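Side-chain contacts in putative esterase (Sulfolobus solfataricus P2, PDB 2RAU), which probably acts as a lipase or esterase of the alpha/beta-hydrolase fold and binds calcium: residues 4-9 and 134-139; 63-68 and 266-271; 90-95 and 345-350; 233-236 and 240-243. One frame throughout, in Å; residues are numbered along the deposited sequence.

Interaction 1 (4-9 and 134-139); sequences EEWKIV and VSFIKR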
loop_
_atom_site.group_PDB
_atom_site.type_symbol
_atom_site.label_atom_id
_atom_site.label_comp_id
_atom_site.label_asym_id
_atom_site.label_seq_id
_atom_site.Cartn_x
_atom_site.Cartn_y
_atom_site.Cartn_z
ATOM N N GLU A 4 25.067 5.495 0.752
ATOM C CA GLU A 4 25.092 4.916 2.113
ATOM C C GLU A 4 23.966 5.327 3.144
ATOM O O GLU A 4 23.483 4.460 3.880
ATOM C CB GLU A 4 26.517 5.139 2.737
ATOM C CG GLU A 4 27.637 4.152 2.306
ATOM N N GLU A 5 23.543 6.596 3.177
ATOM C CA GLU A 5 22.794 7.162 4.318
ATOM C C GLU A 5 21.361 7.720 4.069
ATOM O O GLU A 5 21.024 8.160 2.965
ATOM C CB GLU A 5 23.668 8.297 4.898
ATOM C CG GLU A 5 23.227 8.934 6.224
ATOM N N TRP A 6 20.559 7.748 5.141
ATOM C CA TRP A 6 19.233 8.313 5.115
ATOM C C TRP A 6 19.440 9.775 5.322
ATOM O O TRP A 6 20.214 10.152 6.188
ATOM C CB TRP A 6 18.391 7.777 6.258
ATOM C CG TRP A 6 17.931 6.412 6.025
ATOM C CD1 TRP A 6 18.416 5.280 6.578
ATOM C CD2 TRP A 6 16.845 6.028 5.188
ATOM N NE1 TRP A 6 17.710 4.198 6.117
ATOM C CE2 TRP A 6 16.737 4.626 5.260
ATOM C CE3 TRP A 6 15.960 6.728 4.377
ATOM C CZ2 TRP A 6 15.781 3.916 4.548
ATOM C CZ3 TRP A 6 15.034 6.018 3.627
ATOM C CH2 TRP A 6 14.946 4.626 3.729
ATOM N N LYS A 7 18.846 10.584 4.482
ATOM C CA LYS A 7 18.942 12.030 4.578
ATOM C C LYS A 7 17.559 12.616 4.801
ATOM O O LYS A 7 16.602 12.246 4.131
ATOM C CB LYS A 7 19.516 12.569 3.291
ATOM C CG LYS A 7 20.899 11.971 3.070
ATOM C CD LYS A 7 21.599 12.611 1.926
ATOM C CE LYS A 7 23.070 12.214 1.898
ATOM N NZ LYS A 7 23.653 12.770 0.628
ATOM N N ILE A 8 17.458 13.551 5.736
ATOM C CA ILE A 8 16.184 14.154 6.037
ATOM C C ILE A 8 15.816 15.075 4.897
ATOM O O ILE A 8 16.633 15.841 4.417
ATOM C CB ILE A 8 16.168 14.868 7.415
ATOM C CG1 ILE A 8 14.751 15.311 7.799
ATOM C CG2 ILE A 8 17.009 16.081 7.402
ATOM C CD1 ILE A 8 14.010 14.370 8.689
ATOM N N VAL A 9 14.576 14.959 4.437
ATOM C CA VAL A 9 14.037 15.818 3.403
ATOM C C VAL A 9 12.840 16.672 3.862
ATOM O O VAL A 9 12.594 17.702 3.299
ATOM C CB VAL A 9 13.748 15.019 2.096
ATOM C CG1 VAL A 9 15.045 14.418 1.575
ATOM C CG2 VAL A 9 12.775 13.970 2.320
ATOM N N VAL A 134 13.521 -0.825 8.138
ATOM C CA VAL A 134 13.382 -1.455 9.450
ATOM C C VAL A 134 14.572 -1.144 10.364
ATOM O O VAL A 134 14.383 -0.836 11.531
ATOM C CB VAL A 134 13.159 -3.014 9.320
ATOM C CG1 VAL A 134 13.344 -3.727 10.679
ATOM C CG2 VAL A 134 11.771 -3.311 8.654
ATOM N N SER A 135 15.780 -1.222 9.823
ATOM C CA SER A 135 16.989 -0.918 10.582
ATOM C C SER A 135 16.948 0.530 11.098
ATOM O O SER A 135 17.271 0.812 12.255
ATOM C CB SER A 135 18.219 -1.151 9.707
ATOM O OG SER A 135 18.314 -2.514 9.322
ATOM N N PHE A 136 16.551 1.454 10.231
ATOM C CA PHE A 136 16.423 2.858 10.605
ATOM C C PHE A 136 15.375 3.051 11.717
ATOM O O PHE A 136 15.570 3.827 12.701
ATOM C CB PHE A 136 15.990 3.675 9.385
ATOM C CG PHE A 136 15.851 5.149 9.656
ATOM C CD1 PHE A 136 14.658 5.679 10.121
ATOM C CD2 PHE A 136 16.932 5.981 9.529
ATOM C CE1 PHE A 136 14.540 7.039 10.416
ATOM C CE2 PHE A 136 16.810 7.336 9.824
ATOM C CZ PHE A 136 15.611 7.850 10.251
ATOM N N ILE A 137 14.233 2.390 11.532
ATOM C CA ILE A 137 13.139 2.456 12.505
ATOM C C ILE A 137 13.552 1.990 13.883
ATOM O O ILE A 137 13.127 2.559 14.886
ATOM C CB ILE A 137 11.924 1.631 12.009
ATOM C CG1 ILE A 137 11.281 2.325 10.812
ATOM C CG2 ILE A 137 10.866 1.461 13.093
ATOM C CD1 ILE A 137 10.072 1.562 10.221
ATOM N N LYS A 138 14.317 0.908 13.943
ATOM C CA LYS A 138 14.753 0.378 15.224
ATOM C C LYS A 138 15.526 1.428 16.013
ATOM O O LYS A 138 15.316 1.595 17.226
ATOM C CB LYS A 138 15.598 -0.878 15.039
ATOM C CG LYS A 138 14.871 -2.085 14.524
ATOM C CD LYS A 138 15.825 -3.277 14.636
ATOM C CE LYS A 138 15.197 -4.513 14.140
ATOM N NZ LYS A 138 15.902 -5.701 14.673
ATOM N N ARG A 139 16.425 2.131 15.331
ATOM C CA ARG A 139 17.196 3.168 15.951
ATOM C C ARG A 139 16.359 4.415 16.250
ATOM O O ARG A 139 16.484 5.008 17.335
ATOM C CB ARG A 139 18.403 3.534 15.078
ATOM C CG ARG A 139 19.337 4.489 15.793
ATOM C CD ARG A 139 20.564 4.808 14.991
ATOM N NE ARG A 139 21.525 5.517 15.831
ATOM C CZ ARG A 139 22.319 6.498 15.417
ATOM N NH1 ARG A 139 22.240 6.964 14.173
ATOM N NH2 ARG A 139 23.158 7.057 16.258
#
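Trp6 and Phe136 alone join residues 4-9 to residues 134-139, ring against ring, without any hydrogen bond between the segments. Followed outward from its CB, the Trp6 side chain meets Phe136 almost at once: CB lies 3.9 Å from Phe136 CE2. Next comes CG, which has Phe136 CD2 at 3.7 Å. The tightest approach is at the following atom, where Trp6 CD1 and Phe136 CD2 are 3.4 Å apart. NE1 then passes by the root of the other ring, 3.7 Å from Phe136 CB. The pyrrole part of the indole thus carries the contact, and Phe136 comes in over one of its faces. The pair is edge-to-face, the edge of Phe136 directed at the five-membered ring of Trp6, with centroids 4.7 Å apart and planes inclined at 58°. Here the N-terminal stretch that leads into the edge strand 7-11 reaches helix 123-141, one of the helices flanking the central mixed sheet of the alpha/beta-hydrolase fold. Phe136 gets there with its ring anti to the backbone N (chi1 -179°), extending away from the helix. A leucine in place of Trp6 would probably leave the Phe136 edge without its aromatic face and open a gap beside it. Trp26 from strand 21-29 meets both aromatic residues, and Leu40 of strand 37-45 likewise touches the two.

Interaction 2 (63-68 and 266-271); sequences GEQLVT and FPILAS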
loop_
_atom_site.group_PDB
_atom_site.type_symbol
_atom_site.label_atom_id
_atom_site.label_comp_id
_atom_site.label_asym_id
_atom_site.label_seq_id
_atom_site.Cartn_x
_atom_site.Cartn_y
_atom_site.Cartn_z
ATOM N N GLY A 63 4.193 5.377 0.508
ATOM C CA GLY A 63 4.057 5.908 1.841
ATOM C C GLY A 63 3.431 7.289 1.793
ATOM O O GLY A 63 2.624 7.615 2.647
ATOM N N GLU A 64 3.820 8.097 0.801
ATOM C CA GLU A 64 3.199 9.386 0.593
ATOM C C GLU A 64 1.663 9.263 0.448
ATOM O O GLU A 64 0.909 9.979 1.115
ATOM C CB GLU A 64 3.793 10.084 -0.655
ATOM C CG GLU A 64 3.234 11.494 -0.794
ATOM C CD GLU A 64 3.682 12.280 -2.018
ATOM O OE1 GLU A 64 4.539 11.750 -2.735
ATOM O OE2 GLU A 64 3.168 13.426 -2.215
ATOM N N GLN A 65 1.204 8.362 -0.403
ATOM C CA GLN A 65 -0.210 8.132 -0.567
ATOM C C GLN A 65 -0.869 7.792 0.753
ATOM O O GLN A 65 -1.962 8.291 1.038
ATOM C CB GLN A 65 -0.493 7.034 -1.577
ATOM C CG GLN A 65 -1.955 6.970 -1.979
ATOM C CD GLN A 65 -2.235 5.903 -2.972
ATOM O OE1 GLN A 65 -1.734 4.773 -2.883
ATOM N NE2 GLN A 65 -3.060 6.251 -3.957
ATOM N N LEU A 66 -0.189 6.965 1.551
ATOM C CA LEU A 66 -0.716 6.493 2.834
ATOM C C LEU A 66 -0.823 7.529 3.913
ATOM O O LEU A 66 -1.564 7.345 4.881
ATOM C CB LEU A 66 0.069 5.282 3.323
ATOM C CG LEU A 66 -0.461 3.901 2.952
ATOM C CD1 LEU A 66 -1.109 3.747 1.580
ATOM C CD2 LEU A 66 0.453 2.796 3.279
ATOM N N VAL A 67 -0.092 8.629 3.749
ATOM C CA VAL A 67 -0.119 9.721 4.707
ATOM C C VAL A 67 -0.966 10.874 4.179
ATOM O O VAL A 67 -1.852 11.336 4.845
ATOM C CB VAL A 67 1.336 10.273 5.025
ATOM C CG1 VAL A 67 1.324 11.438 6.068
ATOM C CG2 VAL A 67 2.320 9.144 5.405
ATOM N N THR A 68 -0.660 11.353 2.983
ATOM C CA THR A 68 -1.311 12.542 2.490
ATOM C C THR A 68 -2.144 12.385 1.198
ATOM O O THR A 68 -2.685 13.377 0.690
ATOM C CB THR A 68 -0.291 13.716 2.326
ATOM O OG1 THR A 68 0.796 13.272 1.537
ATOM C CG2 THR A 68 0.240 14.244 3.683
ATOM N N PHE A 266 -11.861 8.255 -5.627
ATOM C CA PHE A 266 -11.217 8.960 -6.761
ATOM C C PHE A 266 -9.825 9.513 -6.370
ATOM O O PHE A 266 -8.894 9.425 -7.195
ATOM C CB PHE A 266 -12.153 10.019 -7.381
ATOM C CG PHE A 266 -13.341 9.428 -8.206
ATOM C CD1 PHE A 266 -13.671 8.059 -8.185
ATOM C CD2 PHE A 266 -14.196 10.279 -8.889
ATOM C CE1 PHE A 266 -14.762 7.580 -8.871
ATOM C CE2 PHE A 266 -15.279 9.788 -9.576
ATOM C CZ PHE A 266 -15.541 8.447 -9.592
ATOM N N PRO A 267 -9.696 10.136 -5.162
ATOM C CA PRO A 267 -8.349 10.561 -4.738
ATOM C C PRO A 267 -7.302 9.484 -4.615
ATOM O O PRO A 267 -6.151 9.770 -4.922
ATOM C CB PRO A 267 -8.593 11.340 -3.451
ATOM C CG PRO A 267 -9.981 11.817 -3.565
ATOM C CD PRO A 267 -10.709 10.647 -4.219
ATOM N N ILE A 268 -7.707 8.256 -4.272
ATOM C CA ILE A 268 -6.809 7.097 -4.179
ATOM C C ILE A 268 -6.330 6.752 -5.567
ATOM O O ILE A 268 -5.146 6.625 -5.805
ATOM C CB ILE A 268 -7.460 5.845 -3.450
ATOM C CG1 ILE A 268 -7.631 6.165 -1.952
ATOM C CG2 ILE A 268 -6.624 4.560 -3.731
ATOM C CD1 ILE A 268 -8.568 5.186 -1.102
ATOM N N LEU A 269 -7.255 6.592 -6.503
ATOM C CA LEU A 269 -6.882 6.238 -7.868
ATOM C C LEU A 269 -5.969 7.309 -8.452
ATOM O O LEU A 269 -4.985 7.004 -9.106
ATOM C CB LEU A 269 -8.132 6.040 -8.720
ATOM C CG LEU A 269 -8.676 4.591 -8.820
ATOM C CD1 LEU A 269 -7.757 3.781 -9.684
ATOM C CD2 LEU A 269 -8.931 3.914 -7.470
ATOM N N ALA A 270 -6.323 8.562 -8.202
ATOM C CA ALA A 270 -5.588 9.687 -8.759
ATOM C C ALA A 270 -4.123 9.747 -8.277
ATOM O O ALA A 270 -3.258 10.227 -9.016
ATOM C CB ALA A 270 -6.296 10.988 -8.450
ATOM N N SER A 271 -3.875 9.348 -7.035
ATOM C CA SER A 271 -2.595 9.529 -6.386
ATOM C C SER A 271 -1.628 8.343 -6.467
ATOM O O SER A 271 -0.556 8.382 -5.876
ATOM C CB SER A 271 -2.806 9.954 -4.924
ATOM O OG SER A 271 -3.566 9.030 -4.176
#
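Gln65 reaches from helix 63-68 to the last turn of helix 262-270 and meets it through the amide nitrogen. Along 266-271, the first residue involved is Pro267, whose carbonyl O accepts a 2.8 Å hydrogen bond from Ser271 OG. Ile268 follows. Its carbonyl O is 2.8 Å from Gln65 NE2, yet the angle is too poor for a hydrogen bond, and Ile268 CG2 only brushes the same nitrogen. At Ser271 the amide finds its partner: Gln65 NE2 donates to Ser271 OG over 2.8 Å, with an N-H...O angle of 161° and the oxygen close to the amide plane. A chi1 of 58° turns Ser271 OG back toward the preceding turn, where it donates to Pro267 O while accepting from Gln65. Ser61 OG bonds Gln65 OE1, so both ends of the amide are held and its rotation is fixed. Were Gln65 a leucine, the buried Ser271 OG would probably lose its donor and Ser61 OG its bond to the amide. The pairing joins a helix next to the central sheet to one of the helices inserted after strand 170-176, an arrangement consistent with the cap over the core of an alpha/beta-hydrolase.

Interaction 3 (90-95 and 345-350); sequences ARNGFN and VVLKWL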
loop_
_atom_site.group_PDB
_atom_site.type_symbol
_atom_site.label_atom_id
_atom_site.label_comp_id
_atom_site.label_asym_id
_atom_site.label_seq_id
_atom_site.Cartn_x
_atom_site.Cartn_y
_atom_site.Cartn_z
ATOM N N ALA A 90 -1.411 6.967 14.502
ATOM C CA ALA A 90 -0.597 8.066 15.041
ATOM C C ALA A 90 -1.398 8.904 16.054
ATOM O O ALA A 90 -0.872 9.281 17.104
ATOM C CB ALA A 90 -0.029 8.926 13.917
ATOM N N ARG A 91 -2.676 9.195 15.764
ATOM C CA ARG A 91 -3.518 9.942 16.706
ATOM C C ARG A 91 -3.705 9.212 18.003
ATOM O O ARG A 91 -3.896 9.813 19.037
ATOM C CB ARG A 91 -4.927 10.210 16.110
ATOM C CG ARG A 91 -4.969 11.387 15.177
ATOM C CD ARG A 91 -4.760 12.763 15.883
ATOM N NE ARG A 91 -5.864 13.094 16.754
ATOM C CZ ARG A 91 -7.044 13.558 16.343
ATOM N NH1 ARG A 91 -7.292 13.787 15.060
ATOM N NH2 ARG A 91 -7.987 13.801 17.232
ATOM N N ASN A 92 -3.634 7.892 17.937
ATOM C CA ASN A 92 -3.790 7.029 19.095
ATOM C C ASN A 92 -2.468 6.604 19.765
ATOM O O ASN A 92 -2.442 5.683 20.585
ATOM C CB ASN A 92 -4.690 5.866 18.676
ATOM C CG ASN A 92 -6.155 6.312 18.581
ATOM O OD1 ASN A 92 -6.778 6.456 19.603
ATOM N ND2 ASN A 92 -6.671 6.590 17.378
ATOM N N GLY A 93 -1.398 7.330 19.447
ATOM C CA GLY A 93 -0.154 7.308 20.197
ATOM C C GLY A 93 1.024 6.551 19.635
ATOM O O GLY A 93 2.085 6.539 20.248
ATOM N N PHE A 94 0.858 5.934 18.470
ATOM C CA PHE A 94 1.911 5.156 17.847
ATOM C C PHE A 94 2.811 5.989 16.943
ATOM O O PHE A 94 2.375 6.975 16.332
ATOM C CB PHE A 94 1.347 3.985 17.050
ATOM C CG PHE A 94 0.849 2.853 17.895
ATOM C CD1 PHE A 94 -0.450 2.860 18.394
ATOM C CD2 PHE A 94 1.675 1.783 18.200
ATOM C CE1 PHE A 94 -0.887 1.835 19.192
ATOM C CE2 PHE A 94 1.244 0.750 18.984
ATOM C CZ PHE A 94 -0.031 0.756 19.482
ATOM N N ASN A 95 4.079 5.582 16.890
ATOM C CA ASN A 95 4.990 6.036 15.862
ATOM C C ASN A 95 4.639 5.146 14.660
ATOM O O ASN A 95 4.785 3.927 14.725
ATOM C CB ASN A 95 6.464 5.832 16.207
ATOM C CG ASN A 95 6.978 6.751 17.301
ATOM O OD1 ASN A 95 6.704 7.967 17.300
ATOM N ND2 ASN A 95 7.709 6.171 18.249
ATOM N N VAL A 345 -10.226 -1.727 15.185
ATOM C CA VAL A 345 -9.997 -3.146 15.483
ATOM C C VAL A 345 -8.494 -3.429 15.492
ATOM O O VAL A 345 -7.994 -4.153 16.356
ATOM C CB VAL A 345 -10.741 -4.083 14.463
ATOM C CG1 VAL A 345 -10.448 -5.574 14.787
ATOM C CG2 VAL A 345 -12.228 -3.770 14.465
ATOM N N VAL A 346 -7.748 -2.839 14.548
ATOM C CA VAL A 346 -6.292 -2.944 14.577
ATOM C C VAL A 346 -5.717 -2.327 15.890
ATOM O O VAL A 346 -4.885 -2.942 16.574
ATOM C CB VAL A 346 -5.628 -2.274 13.345
ATOM C CG1 VAL A 346 -4.080 -2.209 13.561
ATOM C CG2 VAL A 346 -5.979 -2.991 12.037
ATOM N N LEU A 347 -6.201 -1.153 16.283
ATOM C CA LEU A 347 -5.757 -0.521 17.526
ATOM C C LEU A 347 -6.022 -1.422 18.730
ATOM O O LEU A 347 -5.182 -1.559 19.587
ATOM C CB LEU A 347 -6.475 0.815 17.742
ATOM C CG LEU A 347 -6.043 1.711 18.920
ATOM C CD1 LEU A 347 -4.609 2.144 18.724
ATOM C CD2 LEU A 347 -6.997 2.933 19.114
ATOM N N LYS A 348 -7.204 -2.013 18.789
ATOM C CA LYS A 348 -7.562 -2.855 19.908
ATOM C C LYS A 348 -6.658 -4.083 19.936
ATOM O O LYS A 348 -6.215 -4.528 21.008
ATOM C CB LYS A 348 -9.032 -3.248 19.807
ATOM C CG LYS A 348 -9.497 -4.162 20.887
ATOM C CD LYS A 348 -10.979 -4.502 20.696
ATOM N N TRP A 349 -6.417 -4.662 18.764
ATOM C CA TRP A 349 -5.517 -5.803 18.656
ATOM C C TRP A 349 -4.116 -5.432 19.154
ATOM O O TRP A 349 -3.518 -6.193 19.918
ATOM C CB TRP A 349 -5.454 -6.291 17.209
ATOM C CG TRP A 349 -4.571 -7.464 17.031
ATOM C CD1 TRP A 349 -4.891 -8.751 17.231
ATOM C CD2 TRP A 349 -3.200 -7.441 16.620
ATOM N NE1 TRP A 349 -3.814 -9.551 16.967
ATOM C CE2 TRP A 349 -2.764 -8.767 16.562
ATOM C CE3 TRP A 349 -2.326 -6.426 16.230
ATOM C CZ2 TRP A 349 -1.449 -9.116 16.185
ATOM C CZ3 TRP A 349 -1.011 -6.767 15.868
ATOM C CH2 TRP A 349 -0.602 -8.100 15.825
ATOM N N LEU A 350 -3.588 -4.285 18.713
ATOM C CA LEU A 350 -2.296 -3.800 19.206
ATOM C C LEU A 350 -2.270 -3.639 20.736
ATOM O O LEU A 350 -1.268 -3.952 21.368
ATOM C CB LEU A 350 -1.881 -2.481 18.550
ATOM C CG LEU A 350 -1.499 -2.539 17.086
ATOM C CD1 LEU A 350 -1.524 -1.125 16.448
ATOM C CD2 LEU A 350 -0.157 -3.264 16.901
#
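Leu347 spreads its two methyl branches between Asn92 and Phe94, and Leu350, one helical turn further on, covers the Phe94 ring. With its side chain anti to the backbone N (chi1 -174°), Leu347 extends from helix 338-353 and places Leu347 CD2 3.5 Å from Asn92 CG. The other branch, CD1, lies 3.7 Å from Asn92 CB and 3.8 Å from Phe94 CE1, filling the angle between the two residues. Asn92 crosses Leu347 at about a right angle, its CB and amide group packing on the methyls without a polar bond; its ND2 is instead hydrogen-bonded to Tyr88 O in the preceding helical turn. Asn92 is the residue at which the chain leaves helix 85-91, and Gly93, at positive phi, is the C-prime residue of a Schellman motif, with Phe94 N bonded to Leu89 O and Gly93 N to Ala90 O. The chain then enters strand 94-100 of the central sheet, so helix 338-353, at the C-terminal end of the chain, packs on the helix-to-strand turn of an alpha/beta-hydrolase core. Phe94 has its ring anti to the carbonyl carbon (chi1 -74°), which turns it toward helix 338-353. There Leu350 CD1 sits over one face, 4.2 Å from the ring centroid and 22° off the normal, in a CH-pi contact, while Leu350 CB lies 3.8 Å from Phe94 CZ. Leu89 of helix 85-91 touches both leucines.

Interaction 4 (233-236 and 240-243); sequences PKYK and DFLM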
loop_
_atom_site.group_PDB
_atom_site.type_symbol
_atom_site.label_atom_id
_atom_site.label_comp_id
_atom_site.label_asym_id
_atom_site.label_seq_id
_atom_site.Cartn_x
_atom_site.Cartn_y
_atom_site.Cartn_z
ATOM N N PRO A 233 -21.380 4.487 -22.823
ATOM C CA PRO A 233 -22.751 4.979 -22.907
ATOM C C PRO A 233 -23.798 4.144 -22.169
ATOM O O PRO A 233 -24.929 4.573 -22.046
ATOM C CB PRO A 233 -23.012 5.002 -24.411
ATOM C CG PRO A 233 -22.109 3.942 -24.952
ATOM C CD PRO A 233 -20.885 3.992 -24.119
ATOM N N LYS A 234 -23.412 2.979 -21.670
ATOM C CA LYS A 234 -24.236 2.227 -20.727
ATOM C C LYS A 234 -24.566 3.016 -19.436
ATOM O O LYS A 234 -25.601 2.778 -18.815
ATOM C CB LYS A 234 -23.530 0.906 -20.413
ATOM C CG LYS A 234 -23.963 0.183 -19.197
ATOM C CD LYS A 234 -23.037 -1.013 -18.935
ATOM N N TYR A 235 -23.744 3.993 -19.054
ATOM C CA TYR A 235 -23.928 4.708 -17.794
ATOM C C TYR A 235 -24.410 6.106 -18.042
ATOM O O TYR A 235 -24.137 6.681 -19.090
ATOM C CB TYR A 235 -22.623 4.763 -17.024
ATOM C CG TYR A 235 -22.112 3.404 -16.659
ATOM C CD1 TYR A 235 -22.542 2.773 -15.527
ATOM C CD2 TYR A 235 -21.181 2.760 -17.467
ATOM C CE1 TYR A 235 -22.082 1.516 -15.212
ATOM C CE2 TYR A 235 -20.719 1.504 -17.165
ATOM C CZ TYR A 235 -21.160 0.893 -16.028
ATOM O OH TYR A 235 -20.655 -0.329 -15.675
ATOM N N LYS A 236 -25.066 6.667 -17.039
ATOM C CA LYS A 236 -25.627 8.001 -17.134
ATOM C C LYS A 236 -24.574 9.075 -16.926
ATOM O O LYS A 236 -24.752 10.191 -17.382
ATOM C CB LYS A 236 -26.730 8.178 -16.066
ATOM C CG LYS A 236 -27.617 9.419 -16.194
ATOM C CD LYS A 236 -28.716 9.257 -17.296
ATOM C CE LYS A 236 -29.770 8.221 -16.873
ATOM N NZ LYS A 236 -30.997 8.058 -17.723
ATOM N N ASP A 240 -20.634 7.595 -12.397
ATOM C CA ASP A 240 -21.329 6.314 -12.380
ATOM C C ASP A 240 -20.473 5.193 -12.999
ATOM O O ASP A 240 -20.383 4.077 -12.460
ATOM C CB ASP A 240 -22.633 6.403 -13.173
ATOM C CG ASP A 240 -23.726 7.246 -12.504
ATOM O OD1 ASP A 240 -23.540 7.771 -11.373
ATOM O OD2 ASP A 240 -24.793 7.367 -13.159
ATOM N N PHE A 241 -19.882 5.514 -14.149
ATOM C CA PHE A 241 -19.006 4.618 -14.908
ATOM C C PHE A 241 -17.781 4.229 -14.100
ATOM O O PHE A 241 -17.481 3.021 -13.935
ATOM C CB PHE A 241 -18.658 5.300 -16.223
ATOM C CG PHE A 241 -17.424 4.782 -16.886
ATOM C CD1 PHE A 241 -17.397 3.528 -17.463
ATOM C CD2 PHE A 241 -16.287 5.578 -16.979
ATOM C CE1 PHE A 241 -16.264 3.090 -18.130
ATOM C CE2 PHE A 241 -15.161 5.130 -17.623
ATOM C CZ PHE A 241 -15.151 3.897 -18.197
ATOM N N LEU A 242 -17.118 5.213 -13.486
ATOM C CA LEU A 242 -15.891 4.965 -12.750
ATOM C C LEU A 242 -16.173 4.176 -11.496
ATOM O O LEU A 242 -15.478 3.206 -11.202
ATOM C CB LEU A 242 -15.154 6.251 -12.382
ATOM C CG LEU A 242 -14.586 7.003 -13.603
ATOM C CD1 LEU A 242 -14.119 8.355 -13.142
ATOM C CD2 LEU A 242 -13.497 6.145 -14.303
HETATM N N MSE A 243 -17.221 4.546 -10.763
HETATM C CA MSE A 243 -17.579 3.791 -9.543
HETATM C C MSE A 243 -18.033 2.372 -9.870
HETATM O O MSE A 243 -17.699 1.431 -9.144
HETATM C CB MSE A 243 -18.626 4.529 -8.724
HETATM C CG MSE A 243 -18.066 5.790 -8.042
HETATM SE SE MSE A 243 -16.727 5.525 -6.688
HETATM C CE MSE A 243 -17.837 4.889 -5.262
HETATM O O HOH W 1 -25.596 5.091 -14.549
#
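The Tyr235 ring is sandwiched: Phe241 CA lies over one face and Lys234 CG, from the residue before, over the other. The Phe241 side is a CH-pi contact, with CA 3.9 Å from the ring centroid and 16° off the normal, so it is the start of the side chain and the helix backbone, more than the phenyl ring, that meets the tyrosine. Phe241 CB adds an apolar touch, 3.8 Å from Tyr235 CD2. The two rings make an oblique pair, their centroids 5.9 Å apart, and the edge of the phenyl ring comes within 3.9 Å of Tyr235 CE2 through CD1. Phe241 CG is anti to the backbone N (chi1 159°), which carries the phenyl ring past the tyrosine instead of over it. Beyond the ring, Tyr235 OH is hydrogen-bonded to Asp244 OD2 one turn further along helix 238-248, tying the phenol to that helix as well. On the other flank, Asp240 OD2 packs 3.6 Å from Lys236 CB, and a water bridges the segments: it accepts from Lys236 N at 3.0 Å and donates to Asp240 OD2 at 2.8 Å. The loop leading into helix 238-248 is thus folded back on the helix's first turns. With no salt bridge between the segments and the Asp240 carboxylate holding the loop N-H only indirectly, this surface contact probably relies on solvent as well as on ring packing against Phe241 CA and CB.

How the interactions relate
Interaction 2 is the buried contact of the four and the one made by a direct side-chain hydrogen bond; interaction 3 is partly buried and apolar, and interactions 1 and 4 lie at the surface and rest on aromatic rings. Interactions 1 and 3 both reach the large mixed sheet, the first through strand 7-11 with its flanking helix 123-141, the second through strand 94-100, yet they do not touch. Interactions 2 and 4 do meet: Phe266 packs on Leu242 and Met243, linking consecutive helices 262-270 and 238-248. Interaction 4, about 46 Å from interaction 1 between centres and across the chain's centre from it, is local in sequence and includes a bridging water.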